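Local coordinates for protein ethyl acetate hydrolase (Pseudomonas veronii, PDB 5EFZ) that hydrolyses ethyl acetate to ethanol and acetate as a homodimeric alpha/beta-hydrolase esterase in the bacterial breakdown of short-chain methyl ketones, at residues I78-G81 against D87-K90; L222-G227 against Q247-G252; G276-S279 against D285-K288. One frame throughout, in Å; residues are numbered along the deposited sequence.

From the N terminus the three contacts follow one another in series, each closing before the next opens, so none encloses or crosses another. Contact 1 closes a short loop between the end of helix 72-79 and the approach to strand 92-96, beside the central sheet of the alpha/beta-hydrolase fold. Contact 2 spans the longest loop, nineteen intervening residues, ten of them helical, and sets helix 213-227 against helix 246-258 at the dimer interface. Contact 3 folds the turn after helix 263-274 back on the start of helix 286-290, just ahead of strand 296-300. Their centres lie 30 to 33 Å apart and no two touch, so each is a separate local closure.

Contact 1: residues I78-G81 against D87-K90; sequences IYIG and DPSK
Gly-81 and Pro-88 meet where the chain, having left helix 72-79, doubles back towards strand 92-96. Pro-88 CD packs on the glycine carbonyl group, 3.6 Å from Gly-81 C and 3.7 Å from Gly-81 O. Beside it, Ile-80 presents one branch alone: CG2, anti to the backbone N, reaches Pro-88 CD at 4.1 Å, the two side chains meeting at a slant. Ile-80 also packs on Ile-93 and Val-95 of strand 92-96. Pro-88 likewise touches Ile-93, so both residues seat the turn on the central sheet.

The polar part of the contact is a CA-H...O interaction. Asp-87 CA approaches Gly-81 O at 3.5 Å, with an angle of 151° at the hydrogen, while Asp-87 CB stays near the same oxygen at 3.9 Å. The carboxylate is engaged within its own segment. With CG anti to the backbone N (chi1 -175°), Asp-87 OD1 accepts from Ser-89 N at 2.9 Å, which defines an Asx turn, and from Ser-89 OG at 2.6 Å. Both donors reach OD1 from the same face of the carboxylate plane, the amide on the anti side and the hydroxyl from higher above it. Without the carboxylate, as with an alanine here, Ser-89 N and OG would probably lose their shared acceptor and the turn carrying Pro-88 could shift.

No hydrogen bond links the two segments. Between them the chemistry is therefore van der Waals packing plus one weak CA-H...O contact: the Asx turn fixes the 87-90 side within its own segment, and the join to Gly-81 and Ile-80 is packing.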
# COMPACT_ATOMS: atom_id res chain seq x y z
N ILE A 78 -15.90 12.24 -16.61
CA ILE A 78 -15.44 10.85 -16.80
C ILE A 78 -16.59 9.92 -17.20
O ILE A 78 -16.41 9.01 -18.02
CB ILE A 78 -14.75 10.34 -15.52
CG1 ILE A 78 -13.55 11.23 -15.19
CG2 ILE A 78 -14.32 8.86 -15.66
CD1 ILE A 78 -13.08 11.09 -13.76
N TYR A 79 -17.79 10.18 -16.69
CA TYR A 79 -18.87 9.19 -16.75
C TYR A 79 -20.15 9.58 -17.50
O TYR A 79 -20.88 8.71 -17.98
CB TYR A 79 -19.26 8.78 -15.32
CG TYR A 79 -18.12 8.13 -14.59
CD1 TYR A 79 -17.75 6.84 -14.88
CD2 TYR A 79 -17.42 8.81 -13.58
CE1 TYR A 79 -16.68 6.22 -14.24
CE2 TYR A 79 -16.36 8.20 -12.91
CZ TYR A 79 -15.99 6.91 -13.25
OH TYR A 79 -14.92 6.30 -12.61
N ILE A 80 -20.42 10.87 -17.62
CA ILE A 80 -21.72 11.30 -18.16
C ILE A 80 -21.63 11.72 -19.62
O ILE A 80 -20.73 12.47 -20.00
CB ILE A 80 -22.31 12.46 -17.32
CG1 ILE A 80 -22.53 11.98 -15.88
CG2 ILE A 80 -23.60 13.01 -17.98
CD1 ILE A 80 -22.97 13.11 -14.90
N GLY A 81 -22.56 11.23 -20.46
CA GLY A 81 -22.57 11.65 -21.85
C GLY A 81 -23.51 10.83 -22.72
O GLY A 81 -23.92 9.72 -22.37
N ASP A 87 -26.65 8.51 -19.50
CA ASP A 87 -26.96 9.27 -20.70
C ASP A 87 -28.00 10.34 -20.37
O ASP A 87 -29.13 10.02 -20.07
CB ASP A 87 -27.50 8.29 -21.76
CG ASP A 87 -27.75 8.94 -23.11
OD1 ASP A 87 -27.93 10.17 -23.21
OD2 ASP A 87 -27.78 8.18 -24.11
N PRO A 88 -27.62 11.62 -20.47
CA PRO A 88 -28.56 12.69 -20.09
C PRO A 88 -29.69 12.92 -21.11
O PRO A 88 -30.62 13.71 -20.85
CB PRO A 88 -27.65 13.91 -19.96
CG PRO A 88 -26.52 13.63 -20.90
CD PRO A 88 -26.31 12.15 -20.91
N SER A 89 -29.66 12.23 -22.24
CA SER A 89 -30.80 12.32 -23.14
C SER A 89 -31.91 11.35 -22.70
O SER A 89 -33.03 11.38 -23.23
CB SER A 89 -30.38 12.04 -24.59
OG SER A 89 -29.98 10.69 -24.76
N LYS A 90 -31.61 10.49 -21.72
CA LYS A 90 -32.60 9.52 -21.23
C LYS A 90 -32.88 9.71 -19.73
O LYS A 90 -33.99 9.46 -19.27
CB LYS A 90 -32.13 8.08 -21.47
CG LYS A 90 -31.99 7.68 -22.95
CD LYS A 90 -31.17 6.40 -23.05
CE LYS A 90 -31.04 5.90 -24.49
NZ LYS A 90 -30.02 4.81 -24.51

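Contact 2: residues L222-G227 against Q247-G252; sequences LWTLMG and QMFVDG
The Phe-249 ring meets Thr-224 at its edge: Thr-224 CG2 sits near the ring plane, 4.3 Å from Phe-249 CE2. Its aromatic neighbours lie outside the two segments, Trp-228 and Phe-243 meeting it edge-to-face and Phe-253 with planes at about 25°. The same Thr-224 methyl makes the nearest approach between the segments, 3.9 Å from Val-250 CG2, and these two side chains cross at about a right angle. CG2 is placed for both partners because it lies anti to the threonine backbone N (chi1 -50° for OG1). That torsion leaves OG1 beside the backbone N, where it bonds to Ala-220 O one turn back along its own helix, so the buried hydroxyl is satisfied while the methyl does the packing.

The contact thus joins helix 213-227 to helix 246-258, both in the helical excursion between strands 170-174 and 296-300, where alpha/beta hydrolases commonly insert cap helices. The Thr-224 side chain is about 11 Å from that of His-334, an inferred active-site residue. Met-254 of helix 246-258 extends the packing over Thr-224. Leu-222 and Trp-223 rest on helix 182-196, and Leu-186 of the second subunit packs on Thr-224.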
# COMPACT_ATOMS: atom_id res chain seq x y z
N LEU A 222 1.65 9.22 -0.96
CA LEU A 222 0.96 8.07 -0.37
C LEU A 222 -0.15 7.58 -1.28
O LEU A 222 -0.38 6.37 -1.38
CB LEU A 222 0.39 8.43 1.00
CG LEU A 222 1.46 8.62 2.06
CD1 LEU A 222 0.92 9.48 3.24
CD2 LEU A 222 1.91 7.24 2.58
N TRP A 223 -0.86 8.50 -1.92
CA TRP A 223 -1.87 8.14 -2.91
C TRP A 223 -1.25 7.43 -4.11
O TRP A 223 -1.87 6.56 -4.70
CB TRP A 223 -2.64 9.38 -3.38
CG TRP A 223 -3.82 9.63 -2.52
CD1 TRP A 223 -3.98 10.63 -1.58
CD2 TRP A 223 -5.04 8.86 -2.50
NE1 TRP A 223 -5.24 10.53 -1.00
CE2 TRP A 223 -5.91 9.46 -1.55
CE3 TRP A 223 -5.49 7.75 -3.23
CZ2 TRP A 223 -7.19 8.95 -1.27
CZ3 TRP A 223 -6.78 7.24 -2.95
CH2 TRP A 223 -7.61 7.86 -2.00
N THR A 224 -0.03 7.79 -4.48
CA THR A 224 0.61 7.11 -5.60
C THR A 224 0.94 5.66 -5.22
O THR A 224 0.84 4.74 -6.05
CB THR A 224 1.91 7.83 -6.01
OG1 THR A 224 1.65 9.24 -6.18
CG2 THR A 224 2.46 7.23 -7.34
N LEU A 225 1.38 5.48 -3.99
CA LEU A 225 1.75 4.18 -3.45
C LEU A 225 0.55 3.21 -3.41
O LEU A 225 0.68 2.03 -3.75
CB LEU A 225 2.32 4.34 -2.03
CG LEU A 225 2.63 3.03 -1.31
CD1 LEU A 225 3.82 2.31 -1.98
CD2 LEU A 225 2.94 3.27 0.14
N MET A 226 -0.61 3.72 -2.98
CA MET A 226 -1.79 2.87 -2.70
C MET A 226 -2.90 2.99 -3.75
O MET A 226 -3.78 2.15 -3.78
CB MET A 226 -2.40 3.22 -1.32
CG MET A 226 -1.49 2.86 -0.14
SD MET A 226 -1.23 1.10 0.03
CE MET A 226 -2.89 0.48 0.31
N GLY A 227 -2.86 4.00 -4.58
CA GLY A 227 -4.02 4.34 -5.40
C GLY A 227 -4.07 3.65 -6.75
O GLY A 227 -5.11 3.66 -7.42
N GLN A 247 9.03 9.51 -11.44
CA GLN A 247 9.21 10.87 -10.93
C GLN A 247 8.28 11.85 -11.67
O GLN A 247 7.61 12.66 -11.04
CB GLN A 247 10.67 11.33 -11.03
CG GLN A 247 10.94 12.68 -10.34
CD GLN A 247 12.43 13.05 -10.25
OE1 GLN A 247 13.31 12.28 -10.66
NE2 GLN A 247 12.71 14.22 -9.69
N MET A 248 8.19 11.75 -13.00
CA MET A 248 7.35 12.68 -13.77
C MET A 248 5.87 12.47 -13.47
O MET A 248 5.09 13.42 -13.45
CB MET A 248 7.60 12.52 -15.28
CG MET A 248 8.89 13.18 -15.77
SD MET A 248 9.07 14.84 -15.06
CE MET A 248 10.52 14.64 -14.03
N PHE A 249 5.48 11.22 -13.24
CA PHE A 249 4.09 10.89 -12.89
C PHE A 249 3.72 11.41 -11.50
O PHE A 249 2.64 12.01 -11.30
CB PHE A 249 3.89 9.38 -12.96
CG PHE A 249 2.48 8.95 -12.70
CD1 PHE A 249 1.49 9.17 -13.64
CD2 PHE A 249 2.15 8.33 -11.51
CE1 PHE A 249 0.15 8.78 -13.40
CE2 PHE A 249 0.84 7.92 -11.27
CZ PHE A 249 -0.16 8.15 -12.20
N VAL A 250 4.58 11.18 -10.52
CA VAL A 250 4.34 11.68 -9.18
C VAL A 250 4.25 13.22 -9.20
O VAL A 250 3.31 13.79 -8.64
CB VAL A 250 5.45 11.22 -8.20
CG1 VAL A 250 5.33 11.92 -6.89
CG2 VAL A 250 5.35 9.71 -8.02
N ASP A 251 5.20 13.88 -9.86
CA ASP A 251 5.21 15.33 -9.87
C ASP A 251 4.11 15.94 -10.76
O ASP A 251 3.43 16.88 -10.35
CB ASP A 251 6.56 15.88 -10.32
CG ASP A 251 7.68 15.57 -9.35
OD1 ASP A 251 7.39 15.08 -8.23
OD2 ASP A 251 8.85 15.80 -9.71
N GLY A 252 3.95 15.40 -11.96
CA GLY A 252 3.11 16.03 -12.97
C GLY A 252 1.64 15.65 -12.93
O GLY A 252 0.81 16.38 -13.43

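Contact 3: residues G276-S279 against D285-K288; sequences GDVS and DLAK
Leu-286 reaches Val-278 through the end of its side chain. Its CB lies 4.3 Å from Ser-279 CB, beside the place where the two backbones draw closest. From there CG stands anti to the backbone N (chi1 -177°), and of the two methyls it is CD1 that touches, 3.7 Å from Val-278 CG2; CG and CD2 have no partner in 276-279 within 4.2 Å. The leucine also touches Arg-179, and a bound 1,2-ethanediol, probably from the crystallisation liquor, lies about 4 Å from its side chain.

Next to this apolar pair, Ser-279 CB packs against the backbone, 3.8 Å from Leu-286 N. Two side-chain-to-backbone motifs flank the contact. Asp-277 OD1 accepts from Ser-279 N at 2.9 Å, an Asx turn, and its syn lone pair takes Ser-279 OG at 2.5 Å; that hydroxyl has a second partner in Arg-179. On the other segment Asp-285 is the N-cap of helix 286-290, its OD1 receiving Lys-288 N at 3.2 Å from 70° out of the carboxylate plane.

Val-278 CG2 sits between the backbone N and the carbonyl carbon, which turns it to the leucine. The Val-278 side chain also packs on Tyr-158, Glu-159 and Val-162 of helix 152-163, and on Ala-289 and Leu-290.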
# COMPACT_ATOMS: atom_id res chain seq x y z
N GLY A 276 -17.39 5.44 7.44
CA GLY A 276 -18.53 4.92 6.67
C GLY A 276 -18.94 3.55 7.22
O GLY A 276 -18.12 2.64 7.30
N ASP A 277 -20.20 3.40 7.63
CA ASP A 277 -20.65 2.20 8.33
C ASP A 277 -22.18 2.12 8.35
O ASP A 277 -22.82 2.73 9.20
CB ASP A 277 -20.09 2.17 9.77
CG ASP A 277 -20.55 0.96 10.54
OD1 ASP A 277 -21.17 0.03 9.96
OD2 ASP A 277 -20.31 0.93 11.76
N VAL A 278 -22.77 1.39 7.40
CA VAL A 278 -24.23 1.28 7.35
C VAL A 278 -24.77 0.45 8.51
O VAL A 278 -25.98 0.46 8.76
CB VAL A 278 -24.73 0.64 6.01
CG1 VAL A 278 -24.27 1.46 4.78
CG2 VAL A 278 -24.23 -0.82 5.87
N SER A 279 -23.91 -0.31 9.20
CA SER A 279 -24.38 -1.13 10.34
C SER A 279 -24.72 -0.27 11.56
O SER A 279 -25.31 -0.77 12.54
CB SER A 279 -23.35 -2.20 10.73
OG SER A 279 -22.26 -1.68 11.49
N ASP A 285 -24.67 -4.75 13.40
CA ASP A 285 -24.95 -6.00 12.70
C ASP A 285 -25.00 -5.73 11.21
O ASP A 285 -26.02 -5.30 10.68
CB ASP A 285 -26.27 -6.60 13.20
CG ASP A 285 -26.55 -7.98 12.62
OD1 ASP A 285 -25.93 -8.37 11.61
OD2 ASP A 285 -27.43 -8.67 13.16
N LEU A 286 -23.88 -5.97 10.52
CA LEU A 286 -23.81 -5.64 9.10
C LEU A 286 -24.74 -6.48 8.23
O LEU A 286 -25.34 -5.97 7.28
CB LEU A 286 -22.36 -5.80 8.59
CG LEU A 286 -22.12 -5.41 7.12
CD1 LEU A 286 -22.60 -3.98 6.83
CD2 LEU A 286 -20.61 -5.51 6.80
N ALA A 287 -24.84 -7.78 8.54
CA ALA A 287 -25.74 -8.66 7.78
C ALA A 287 -27.19 -8.16 7.84
O ALA A 287 -27.93 -8.22 6.85
CB ALA A 287 -25.65 -10.09 8.30
N LYS A 288 -27.59 -7.68 9.01
CA LYS A 288 -28.95 -7.15 9.19
C LYS A 288 -29.16 -5.87 8.38
O LYS A 288 -30.21 -5.69 7.76
CB LYS A 288 -29.23 -6.87 10.66
CG LYS A 288 -30.66 -6.51 10.91
CD LYS A 288 -30.94 -6.28 12.38
CE LYS A 288 -32.37 -5.81 12.59
NZ LYS A 288 -32.65 -5.48 14.03